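Local coordinates for glycosyl hydrolase family 2, TIM barrel domain protein (Faecalibacterium prausnitzii A2-165, PDB 6ED2) that acts as a beta-glucuronidase of a human gut bacterium, probably hydrolysing the glycosidic bond of beta-glucuronides, at residues L211-R216 / D289-R294; F341-W346 / W580-F585; A411-H416 / K454-L459; H517-W522 / D572-E577. All blocks are in the same frame, centred on the assembly; numbering follows the deposited sequence.

Interaction 1: L211-R216 / D289-R294; sequences LDYSTR and DEYLDR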
# COMPACT_ATOMS: atom_id res chain seq x y z
N LEU A 211 -10.25 49.79 -16.07
CA LEU A 211 -9.24 48.80 -16.42
C LEU A 211 -8.42 48.31 -15.24
O LEU A 211 -7.86 47.21 -15.30
CB LEU A 211 -8.27 49.37 -17.46
CG LEU A 211 -8.88 50.02 -18.71
CD1 LEU A 211 -7.79 50.74 -19.47
CD2 LEU A 211 -9.55 49.01 -19.60
N ASP A 212 -8.32 49.10 -14.18
CA ASP A 212 -7.45 48.73 -13.07
C ASP A 212 -7.76 49.63 -11.89
O ASP A 212 -8.39 50.68 -12.03
CB ASP A 212 -5.97 48.85 -13.47
CG ASP A 212 -5.03 48.10 -12.52
OD1 ASP A 212 -5.50 47.27 -11.72
OD2 ASP A 212 -3.81 48.36 -12.57
N TYR A 213 -7.34 49.19 -10.71
CA TYR A 213 -7.38 50.02 -9.53
C TYR A 213 -6.30 49.51 -8.60
O TYR A 213 -5.83 48.38 -8.74
CB TYR A 213 -8.76 50.02 -8.85
CG TYR A 213 -9.06 48.78 -8.04
CD1 TYR A 213 -8.82 48.75 -6.68
CD2 TYR A 213 -9.61 47.64 -8.64
CE1 TYR A 213 -9.09 47.62 -5.92
CE2 TYR A 213 -9.91 46.50 -7.88
CZ TYR A 213 -9.64 46.50 -6.52
OH TYR A 213 -9.91 45.39 -5.74
N SER A 214 -5.90 50.36 -7.67
CA SER A 214 -4.87 50.01 -6.70
C SER A 214 -5.32 50.54 -5.35
O SER A 214 -6.09 51.50 -5.28
CB SER A 214 -3.49 50.59 -7.09
OG SER A 214 -3.43 52.00 -6.83
N THR A 215 -4.82 49.90 -4.29
CA THR A 215 -5.09 50.29 -2.91
C THR A 215 -3.80 50.21 -2.10
O THR A 215 -2.93 49.37 -2.37
CB THR A 215 -6.17 49.39 -2.23
OG1 THR A 215 -5.81 48.00 -2.33
CG2 THR A 215 -7.55 49.61 -2.86
N ARG A 216 -3.69 51.11 -1.12
CA ARG A 216 -2.68 51.15 -0.06
C ARG A 216 -3.42 51.35 1.25
O ARG A 216 -4.43 52.06 1.29
CB ARG A 216 -1.66 52.33 -0.18
CG ARG A 216 -0.76 52.30 -1.39
CD ARG A 216 -0.37 53.72 -1.87
NE ARG A 216 -0.03 53.72 -3.31
CZ ARG A 216 -0.63 54.46 -4.25
NH1 ARG A 216 -1.60 55.31 -3.92
NH2 ARG A 216 -0.25 54.37 -5.52
N ASP A 289 -20.12 52.49 -16.25
CA ASP A 289 -19.44 51.24 -15.95
C ASP A 289 -19.43 51.06 -14.45
O ASP A 289 -19.44 52.03 -13.69
CB ASP A 289 -18.00 51.18 -16.49
CG ASP A 289 -17.36 49.81 -16.28
OD1 ASP A 289 -18.06 48.79 -16.49
OD2 ASP A 289 -16.17 49.73 -15.89
N GLU A 290 -19.42 49.80 -14.03
CA GLU A 290 -19.33 49.50 -12.61
C GLU A 290 -18.45 48.28 -12.44
O GLU A 290 -18.62 47.28 -13.15
CB GLU A 290 -20.70 49.28 -11.99
CG GLU A 290 -20.65 48.58 -10.66
CD GLU A 290 -22.03 48.30 -10.12
OE1 GLU A 290 -22.63 47.28 -10.52
OE2 GLU A 290 -22.52 49.13 -9.33
N TYR A 291 -17.48 48.38 -11.55
CA TYR A 291 -16.65 47.25 -11.19
C TYR A 291 -16.84 46.99 -9.71
O TYR A 291 -17.08 47.91 -8.93
CB TYR A 291 -15.16 47.45 -11.51
CG TYR A 291 -14.42 46.14 -11.39
CD1 TYR A 291 -14.56 45.13 -12.36
CD2 TYR A 291 -13.63 45.86 -10.27
CE1 TYR A 291 -13.91 43.91 -12.23
CE2 TYR A 291 -12.99 44.64 -10.13
CZ TYR A 291 -13.13 43.67 -11.10
OH TYR A 291 -12.48 42.46 -10.95
N LEU A 292 -16.79 45.71 -9.34
CA LEU A 292 -17.10 45.25 -7.99
C LEU A 292 -16.01 44.30 -7.52
O LEU A 292 -15.56 43.43 -8.27
CB LEU A 292 -18.46 44.54 -7.95
CG LEU A 292 -19.69 45.34 -8.41
CD1 LEU A 292 -20.86 44.38 -8.68
CD2 LEU A 292 -20.08 46.37 -7.35
N ASP A 293 -15.58 44.46 -6.28
CA ASP A 293 -14.53 43.61 -5.75
C ASP A 293 -14.67 43.62 -4.24
O ASP A 293 -15.51 44.32 -3.67
CB ASP A 293 -13.15 44.07 -6.22
CG ASP A 293 -12.11 42.94 -6.25
OD1 ASP A 293 -12.39 41.83 -5.73
OD2 ASP A 293 -11.00 43.19 -6.78
N ARG A 294 -13.86 42.78 -3.60
CA ARG A 294 -13.81 42.71 -2.15
C ARG A 294 -12.37 42.89 -1.73
O ARG A 294 -11.47 42.32 -2.35
CB ARG A 294 -14.37 41.39 -1.66
CG ARG A 294 -15.78 41.16 -2.16
CD ARG A 294 -16.26 39.78 -1.81
NE ARG A 294 -16.65 39.67 -0.41
CZ ARG A 294 -16.48 38.56 0.31
NH1 ARG A 294 -15.90 37.49 -0.25
NH2 ARG A 294 -16.87 38.53 1.58
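Hydrogen bonding between 211-216 and 289-294 rests on a single pair: the hydroxyl of Tyr213 donates to Asp293, with OH 2.7 Å from OD2. OD2 lies at the edge of the Tyr213 ring, near its plane, and the ring and carboxylate planes are 86° apart. The donor reaches OD2 from above the carboxylate plane, 49° out of it. Tyr213 adopts the less common first torsion with CG between the backbone N and the carbonyl carbon (chi1 77°), and its ring points across the gap. The other oxygen, OD1 of Asp293, accepts a hydrogen bond from the backbone N of Arg294 at 2.8 Å, so the carboxylate is gripped at both ends and its rotation is limited. With an alanine in place of Asp293 both acceptors are gone, which would probably leave the Tyr213 hydroxyl and the N-H of Arg294 without these mates.

Apolar contact is slight: CE2 of Tyr213 comes within 4.2 Å of CE2 of Tyr291, the rings meeting obliquely. The hydroxyl of Tyr291 is bonded to the carbonyl O of Tyr30.

Strand 210-219 pairs with 223-232, with a classic beta bulge at Leu211 and Asp212 opposite Ser231, whereas 286-295 pairs with 275-283. The contact thus bridges the two sheets of the immunoglobulin-like sandwich of glycosyl hydrolase family 2, and Tyr213 also packs on Leu277 and Ile279 of strand 275-283.

Interaction 2: F341-W346 / W580-F585; sequences FELMKW and WNFADF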
# COMPACT_ATOMS: atom_id res chain seq x y z
N PHE A 341 -7.92 24.15 1.59
CA PHE A 341 -8.00 25.14 2.66
C PHE A 341 -8.51 24.53 3.97
O PHE A 341 -8.00 24.87 5.05
CB PHE A 341 -8.86 26.32 2.20
CG PHE A 341 -8.07 27.33 1.40
CD1 PHE A 341 -7.43 28.41 2.02
CD2 PHE A 341 -7.92 27.17 0.02
CE1 PHE A 341 -6.69 29.33 1.29
CE2 PHE A 341 -7.18 28.09 -0.72
CZ PHE A 341 -6.56 29.17 -0.09
N GLU A 342 -9.51 23.64 3.90
CA GLU A 342 -9.94 22.96 5.13
C GLU A 342 -8.77 22.20 5.77
O GLU A 342 -8.63 22.20 7.00
CB GLU A 342 -11.11 22.01 4.84
CG GLU A 342 -12.41 22.72 4.45
CD GLU A 342 -12.81 23.81 5.45
OE1 GLU A 342 -13.27 23.47 6.56
OE2 GLU A 342 -12.63 25.02 5.12
N LEU A 343 -7.93 21.56 4.96
CA LEU A 343 -6.74 20.88 5.47
C LEU A 343 -5.71 21.88 6.02
O LEU A 343 -5.11 21.64 7.07
CB LEU A 343 -6.10 20.04 4.37
CG LEU A 343 -6.89 18.81 3.88
CD1 LEU A 343 -6.20 18.19 2.68
CD2 LEU A 343 -7.02 17.80 5.02
N MET A 344 -5.49 22.99 5.31
CA MET A 344 -4.51 23.94 5.83
C MET A 344 -5.01 24.59 7.11
O MET A 344 -4.20 24.87 8.01
CB MET A 344 -4.18 24.99 4.76
CG MET A 344 -3.39 24.43 3.59
SD MET A 344 -2.78 25.70 2.46
CE MET A 344 -4.27 26.53 1.91
N LYS A 345 -6.32 24.81 7.24
CA LYS A 345 -6.84 25.29 8.52
C LYS A 345 -6.69 24.24 9.61
O LYS A 345 -6.29 24.53 10.73
CB LYS A 345 -8.31 25.71 8.38
CG LYS A 345 -8.50 26.95 7.52
CD LYS A 345 -9.85 26.96 6.82
CE LYS A 345 -10.99 27.19 7.81
NZ LYS A 345 -12.32 27.22 7.10
N TRP A 346 -7.02 22.99 9.28
CA TRP A 346 -6.92 21.93 10.27
C TRP A 346 -5.49 21.80 10.79
O TRP A 346 -5.27 21.65 12.00
CB TRP A 346 -7.39 20.62 9.64
CG TRP A 346 -7.19 19.38 10.44
CD1 TRP A 346 -8.03 18.89 11.41
CD2 TRP A 346 -6.11 18.45 10.33
NE1 TRP A 346 -7.52 17.71 11.90
CE2 TRP A 346 -6.35 17.41 11.26
CE3 TRP A 346 -4.95 18.40 9.55
CZ2 TRP A 346 -5.48 16.33 11.43
CZ3 TRP A 346 -4.08 17.31 9.70
CH2 TRP A 346 -4.36 16.29 10.64
N TRP A 580 8.11 21.65 2.02
CA TRP A 580 7.82 21.05 0.72
C TRP A 580 7.32 19.63 0.93
O TRP A 580 8.04 18.80 1.49
CB TRP A 580 9.08 21.04 -0.13
CG TRP A 580 8.85 20.85 -1.59
CD1 TRP A 580 9.23 19.78 -2.34
CD2 TRP A 580 8.25 21.78 -2.48
NE1 TRP A 580 8.89 19.99 -3.65
CE2 TRP A 580 8.28 21.21 -3.76
CE3 TRP A 580 7.67 23.05 -2.31
CZ2 TRP A 580 7.75 21.86 -4.88
CZ3 TRP A 580 7.14 23.68 -3.42
CH2 TRP A 580 7.19 23.09 -4.69
N ASN A 581 6.11 19.32 0.49
CA ASN A 581 5.15 20.16 -0.21
C ASN A 581 3.80 19.86 0.46
O ASN A 581 3.69 18.85 1.17
CB ASN A 581 5.14 19.79 -1.70
CG ASN A 581 4.13 20.59 -2.55
OD1 ASN A 581 2.92 20.35 -2.52
ND2 ASN A 581 4.66 21.49 -3.39
N PHE A 582 2.78 20.70 0.26
CA PHE A 582 1.45 20.40 0.79
C PHE A 582 0.99 18.98 0.45
O PHE A 582 0.49 18.25 1.31
CB PHE A 582 0.44 21.43 0.26
CG PHE A 582 -1.01 21.12 0.62
CD1 PHE A 582 -1.49 21.39 1.89
CD2 PHE A 582 -1.86 20.57 -0.32
CE1 PHE A 582 -2.80 21.10 2.22
CE2 PHE A 582 -3.18 20.28 -0.00
CZ PHE A 582 -3.65 20.55 1.27
N ALA A 583 1.17 18.55 -0.80
CA ALA A 583 0.66 17.25 -1.20
C ALA A 583 1.55 16.63 -2.27
O ALA A 583 2.20 17.34 -3.04
CB ALA A 583 -0.80 17.37 -1.71
N ASP A 584 1.58 15.29 -2.31
CA ASP A 584 2.24 14.59 -3.40
C ASP A 584 1.75 15.12 -4.74
O ASP A 584 0.56 15.40 -4.91
CB ASP A 584 1.97 13.07 -3.33
CG ASP A 584 2.40 12.43 -1.99
OD1 ASP A 584 3.34 12.92 -1.31
OD2 ASP A 584 1.77 11.39 -1.63
N PHE A 585 2.68 15.28 -5.69
CA PHE A 585 2.35 15.91 -6.96
C PHE A 585 3.18 15.24 -8.05
O PHE A 585 4.16 14.54 -7.77
CB PHE A 585 2.60 17.43 -6.94
CG PHE A 585 4.06 17.82 -6.70
CD1 PHE A 585 4.92 18.01 -7.76
CD2 PHE A 585 4.54 18.01 -5.41
CE1 PHE A 585 6.26 18.37 -7.55
CE2 PHE A 585 5.87 18.38 -5.18
CZ PHE A 585 6.73 18.56 -6.25
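Phe582 projects from the loop that follows strand 574-580, the eighth strand of the TIM barrel, and packs on Leu343 and Met344 of helix 334-347, which follows the first strand. Segment 580-585 begins at Trp580, whose peptide bond to Asn581 is cis; a non-proline cis peptide after a tryptophan at this end of the barrel recurs in related glycosidases.

Asn581 then folds the chain back in an Asx turn: its OD1 accepts the backbone N-H of Ala583 at 3.0 Å from N, with an N-H...O angle of 169°, on a lone pair in the carbonyl plane. That turn brackets Phe582. The phenylalanine side chain extends with CG opposite the backbone N (chi1 173°), which carries the ring out to the helix. Its CZ lies 3.7 Å from CD1 of Leu343, and its CE1 lies 3.6 Å from CG of Met344; both side chains run roughly at right angles to it and approach the ring obliquely. The sulfur SD of Met344 stands 5.1 Å from the ring centroid, an oblique Met-aromatic contact, while its CE sits over the face of Phe341. Phe319 and Phe602 also meet the Phe582 ring, and Arg321 adds a cation-pi contact. Replacing Phe582 by an alanine is likely to open a gap beside Leu343 and Met344 and take the aromatic ring away from the sulfur.

After the turn, OD1 of Asp584 takes Lys609 in a salt bridge, and the Phe585 ring has the carbonyl O of Ala583 in its plane, at its edge.

Interaction 3: A411-H416 / K454-L459; sequences ALLKNH and KPLFEL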
# COMPACT_ATOMS: atom_id res chain seq x y z
N ALA A 411 16.48 38.12 -23.75
CA ALA A 411 15.14 37.67 -24.11
C ALA A 411 14.43 37.06 -22.90
O ALA A 411 13.26 37.35 -22.65
CB ALA A 411 15.21 36.65 -25.25
N LEU A 412 15.14 36.24 -22.12
CA LEU A 412 14.56 35.68 -20.90
C LEU A 412 14.11 36.79 -19.96
O LEU A 412 12.99 36.77 -19.44
CB LEU A 412 15.57 34.76 -20.22
CG LEU A 412 15.08 34.13 -18.91
CD1 LEU A 412 13.90 33.19 -19.18
CD2 LEU A 412 16.24 33.38 -18.26
N LEU A 413 14.97 37.79 -19.74
CA LEU A 413 14.62 38.87 -18.82
C LEU A 413 13.37 39.60 -19.28
O LEU A 413 12.52 39.98 -18.45
CB LEU A 413 15.80 39.83 -18.69
CG LEU A 413 15.61 41.02 -17.76
CD1 LEU A 413 15.42 40.58 -16.31
CD2 LEU A 413 16.82 41.94 -17.89
N LYS A 414 13.21 39.79 -20.59
CA LYS A 414 12.02 40.44 -21.12
C LYS A 414 10.75 39.68 -20.73
O LYS A 414 9.78 40.28 -20.25
CB LYS A 414 12.13 40.57 -22.65
CG LYS A 414 11.07 41.46 -23.29
CD LYS A 414 11.41 41.76 -24.76
CE LYS A 414 10.33 42.61 -25.44
NZ LYS A 414 9.13 41.79 -25.79
N ASN A 415 10.75 38.35 -20.92
CA ASN A 415 9.60 37.54 -20.52
C ASN A 415 9.42 37.54 -19.00
O ASN A 415 8.29 37.55 -18.51
CB ASN A 415 9.76 36.11 -21.05
CG ASN A 415 9.64 36.05 -22.57
OD1 ASN A 415 9.03 36.92 -23.18
ND2 ASN A 415 10.24 35.04 -23.18
N HIS A 416 10.53 37.56 -18.26
CA HIS A 416 10.44 37.60 -16.80
C HIS A 416 9.81 38.90 -16.32
O HIS A 416 8.95 38.90 -15.44
CB HIS A 416 11.84 37.39 -16.22
CG HIS A 416 11.86 37.02 -14.77
ND1 HIS A 416 12.95 36.40 -14.19
CD2 HIS A 416 10.96 37.22 -13.78
CE1 HIS A 416 12.72 36.23 -12.90
NE2 HIS A 416 11.52 36.71 -12.62
N LYS A 454 19.07 42.91 -10.55
CA LYS A 454 18.88 44.31 -10.16
C LYS A 454 17.64 44.91 -10.82
O LYS A 454 16.77 45.41 -10.09
CB LYS A 454 20.14 45.13 -10.48
CG LYS A 454 20.03 46.62 -10.10
CD LYS A 454 21.38 47.32 -10.33
CE LYS A 454 21.34 48.82 -10.01
NZ LYS A 454 21.37 49.54 -11.32
N PRO A 455 17.48 44.87 -12.14
CA PRO A 455 16.24 45.43 -12.72
C PRO A 455 14.99 44.68 -12.30
O PRO A 455 13.93 45.31 -12.20
CB PRO A 455 16.48 45.33 -14.23
CG PRO A 455 17.45 44.20 -14.38
CD PRO A 455 18.36 44.30 -13.19
N LEU A 456 15.07 43.38 -12.00
CA LEU A 456 13.87 42.64 -11.60
C LEU A 456 13.37 43.11 -10.25
O LEU A 456 12.17 43.35 -10.06
CB LEU A 456 14.14 41.15 -11.55
CG LEU A 456 13.85 40.42 -12.84
CD1 LEU A 456 14.32 39.00 -12.65
CD2 LEU A 456 12.38 40.47 -13.21
N PHE A 457 14.27 43.21 -9.28
CA PHE A 457 13.85 43.66 -7.95
C PHE A 457 13.44 45.12 -7.97
O PHE A 457 12.58 45.52 -7.18
CB PHE A 457 14.98 43.41 -6.95
CG PHE A 457 15.06 41.97 -6.51
CD1 PHE A 457 14.50 41.57 -5.30
CD2 PHE A 457 15.67 41.03 -7.31
CE1 PHE A 457 14.56 40.25 -4.90
CE2 PHE A 457 15.73 39.70 -6.93
CZ PHE A 457 15.17 39.31 -5.71
N GLU A 458 14.01 45.92 -8.87
CA GLU A 458 13.56 47.31 -8.99
C GLU A 458 12.15 47.37 -9.55
O GLU A 458 11.29 48.11 -9.03
CB GLU A 458 14.54 48.11 -9.85
CG GLU A 458 15.61 48.87 -9.04
CD GLU A 458 16.94 49.15 -9.81
OE1 GLU A 458 17.97 49.39 -9.13
OE2 GLU A 458 16.97 49.16 -11.08
N LEU A 459 11.88 46.59 -10.60
CA LEU A 459 10.53 46.52 -11.16
C LEU A 459 9.50 46.11 -10.10
O LEU A 459 8.43 46.72 -10.00
CB LEU A 459 10.52 45.55 -12.34
CG LEU A 459 9.22 45.47 -13.15
CD1 LEU A 459 8.83 46.86 -13.71
CD2 LEU A 459 9.37 44.43 -14.27
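Leu456 of 454-459 gives up the most surface, meeting His416 and Leu413 of 411-416. Its two methyls spread over one face of the His416 imidazole. CD1 is centred toward the ND1-CE1 side, 3.4 Å from the ring centroid and 21° off the normal, which is the geometry of a CH-pi contact; the closest pair is CD1 of Leu456 with CE1 of His416 at 3.2 Å, a tight fit. CD2 covers the other side of the same face, 3.6 Å from CD2 of His416.

His416 is held in this pose by polar bonds at both nitrogens. ND1 is hydrogen-bonded to the hydroxyl of Tyr452, one turn before Leu456, and NE2 makes a weak bond to the carbonyl O of Leu438 in strand 433-440. The ring is thereby fixed at its edge while the leucine presses on its face. CG of His416 is anti to the backbone N (chi1 -164°), sending the ring outward to the neighbouring helix.

The two segments belong to helices 409-427 and 449-463, successive outer helices of the TIM barrel that flank strand 433-440. The axes of 411-416 and 454-459 run nearly parallel, at 11°, and come within 11.0 Å of each other, a spacing bridged by side chains.

Leu413, one turn before His416, carries a share similar to that of His416. Its CD1 rests 3.8 Å from CG of Leu456, the two side chains sliding past each other in opposite directions. Its other methyl, CD2, reaches CG of Pro455 at 4.2 Å, and Leu413 also packs on Tyr452.

Interaction 4: H517-W522 / D572-E577; sequences HEMDGW and DFVQGE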
# COMPACT_ATOMS: atom_id res chain seq x y z
N HIS A 517 26.37 24.79 10.40
CA HIS A 517 27.51 25.48 9.82
C HIS A 517 27.06 26.52 8.79
O HIS A 517 27.46 27.68 8.86
CB HIS A 517 28.48 24.48 9.18
CG HIS A 517 29.67 25.12 8.54
ND1 HIS A 517 30.73 25.63 9.26
CD2 HIS A 517 29.95 25.36 7.23
CE1 HIS A 517 31.62 26.13 8.43
NE2 HIS A 517 31.17 25.99 7.19
N GLU A 518 26.18 26.12 7.86
CA GLU A 518 25.71 27.09 6.86
C GLU A 518 24.88 28.19 7.50
O GLU A 518 24.98 29.36 7.10
CB GLU A 518 24.91 26.40 5.75
CG GLU A 518 24.69 27.32 4.53
CD GLU A 518 23.69 26.79 3.49
OE1 GLU A 518 23.49 25.56 3.42
OE2 GLU A 518 23.12 27.62 2.74
N MET A 519 24.05 27.86 8.49
CA MET A 519 23.23 28.89 9.11
C MET A 519 24.09 29.94 9.80
O MET A 519 23.72 31.12 9.82
CB MET A 519 22.25 28.26 10.11
CG MET A 519 21.18 27.39 9.45
SD MET A 519 20.42 28.18 8.01
CE MET A 519 19.39 29.38 8.83
N ASP A 520 25.23 29.54 10.38
CA ASP A 520 26.14 30.53 10.95
C ASP A 520 26.62 31.50 9.88
O ASP A 520 26.80 32.69 10.17
CB ASP A 520 27.33 29.86 11.64
CG ASP A 520 26.92 28.97 12.83
OD1 ASP A 520 25.87 29.23 13.47
OD2 ASP A 520 27.67 28.01 13.12
N GLY A 521 26.82 31.02 8.65
CA GLY A 521 27.12 31.91 7.54
C GLY A 521 25.99 32.87 7.23
O GLY A 521 26.21 34.08 7.08
N TRP A 522 24.75 32.35 7.14
CA TRP A 522 23.60 33.22 6.87
C TRP A 522 23.44 34.27 7.97
O TRP A 522 23.05 35.41 7.69
CB TRP A 522 22.31 32.40 6.70
CG TRP A 522 22.31 31.74 5.41
CD1 TRP A 522 22.48 30.40 5.17
CD2 TRP A 522 22.20 32.37 4.12
NE1 TRP A 522 22.49 30.16 3.81
CE2 TRP A 522 22.30 31.35 3.15
CE3 TRP A 522 22.01 33.69 3.71
CZ2 TRP A 522 22.24 31.62 1.78
CZ3 TRP A 522 21.94 33.95 2.34
CH2 TRP A 522 22.06 32.92 1.40
N ASP A 572 17.31 33.21 15.93
CA ASP A 572 16.27 34.22 16.11
C ASP A 572 15.83 34.83 14.78
O ASP A 572 14.72 35.36 14.70
CB ASP A 572 16.75 35.32 17.08
CG ASP A 572 17.66 36.39 16.39
OD1 ASP A 572 18.69 36.03 15.76
OD2 ASP A 572 17.33 37.61 16.48
N PHE A 573 16.66 34.75 13.75
CA PHE A 573 16.31 35.37 12.48
C PHE A 573 15.43 34.47 11.60
O PHE A 573 14.90 34.97 10.60
CB PHE A 573 17.57 35.78 11.71
CG PHE A 573 18.58 34.66 11.51
CD1 PHE A 573 18.40 33.70 10.52
CD2 PHE A 573 19.73 34.60 12.29
CE1 PHE A 573 19.32 32.69 10.32
CE2 PHE A 573 20.66 33.58 12.10
CZ PHE A 573 20.46 32.63 11.11
N VAL A 574 15.26 33.20 11.95
CA VAL A 574 14.37 32.33 11.17
C VAL A 574 12.94 32.70 11.55
O VAL A 574 12.52 32.49 12.69
CB VAL A 574 14.65 30.85 11.42
CG1 VAL A 574 13.60 30.01 10.69
CG2 VAL A 574 16.05 30.47 10.93
N GLN A 575 12.20 33.26 10.60
CA GLN A 575 10.88 33.79 10.90
C GLN A 575 9.77 33.09 10.13
O GLN A 575 8.63 33.58 10.12
CB GLN A 575 10.85 35.30 10.63
CG GLN A 575 11.70 36.08 11.62
CD GLN A 575 11.11 36.06 13.01
OE1 GLN A 575 9.91 36.26 13.18
NE2 GLN A 575 11.95 35.80 14.02
N GLY A 576 10.06 31.97 9.50
CA GLY A 576 9.03 31.25 8.79
C GLY A 576 9.49 29.90 8.32
O GLY A 576 10.67 29.72 7.98
N GLU A 577 8.57 28.93 8.29
CA GLU A 577 8.84 27.59 7.77
C GLU A 577 7.71 27.21 6.82
O GLU A 577 6.56 27.09 7.24
CB GLU A 577 8.98 26.56 8.91
CG GLU A 577 7.84 26.61 9.92
CD GLU A 577 8.17 25.87 11.21
OE1 GLU A 577 9.03 26.36 11.99
OE2 GLU A 577 7.58 24.80 11.43
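Met519 meets Phe573 and Val574 through one side-chain atom, its terminal methyl. CE lies 3.6 Å from CE1 of Phe573, near the ring plane and at its edge, and 4.1 Å from CG2 of Val574. No hydrogen bond crosses between 517-522 and 572-577, and the side-chain contact is apolar.

The methyl reaches that corner because the Met519 chain bends twice, at chi2 and chi3. Phe573 in turn holds CG between its backbone N and carbonyl carbon (chi1 54°), which directs the ring at the helix. CZ also approaches the carbonyl O of Met519, at 3.8 Å.

One shell out, Leu494 and Phe533 pack on Met519, and Leu531 lies against Phe573 and Trp522. Trp522 is anchored one turn back along the helix: its NE1 donates to OE2 of Glu518 at 2.8 Å with an N-H...O angle of 170°, and the acceptor sits in the indole plane. The same OE2 is paired with Arg496, while OE1 is hydrogen-bonded to the hydroxyl of Tyr498, so the carboxylate that positions the indole is itself braced. On the other segment, NE2 of Gln575 donates to the carbonyl O of Asp572 at 2.9 Å, bracing the chain on either side of Phe573, and also bonds the carbonyl O of Lys627.

Helix 508-525 follows the sixth strand of the TIM barrel and packs on the start of the eighth, 574-580, and the loop leading into it, with Leu531 and Phe533 of the seventh strand between them.

Interactions 2, 3 and 4 all belong to the TIM barrel but join different elements of it, whereas interaction 1 ties the two sheets of the sandwich domain. Interactions 1, 2 and 4 are buried, while interaction 3, between two outer helices, is only partly so. Interaction 1 alone carries a hydrogen bond across its segments; the others rely on apolar, sulfur-aromatic or CH-pi contact. Interaction 4 uses the start of strand 574-580 and interaction 2 the loop that follows it, with their segments adjoining in sequence and their centres about 25 Å apart. Interactions 2 and 3 lie on opposite sides of the chain's centre, with about 31 Å between the centres of the contacts.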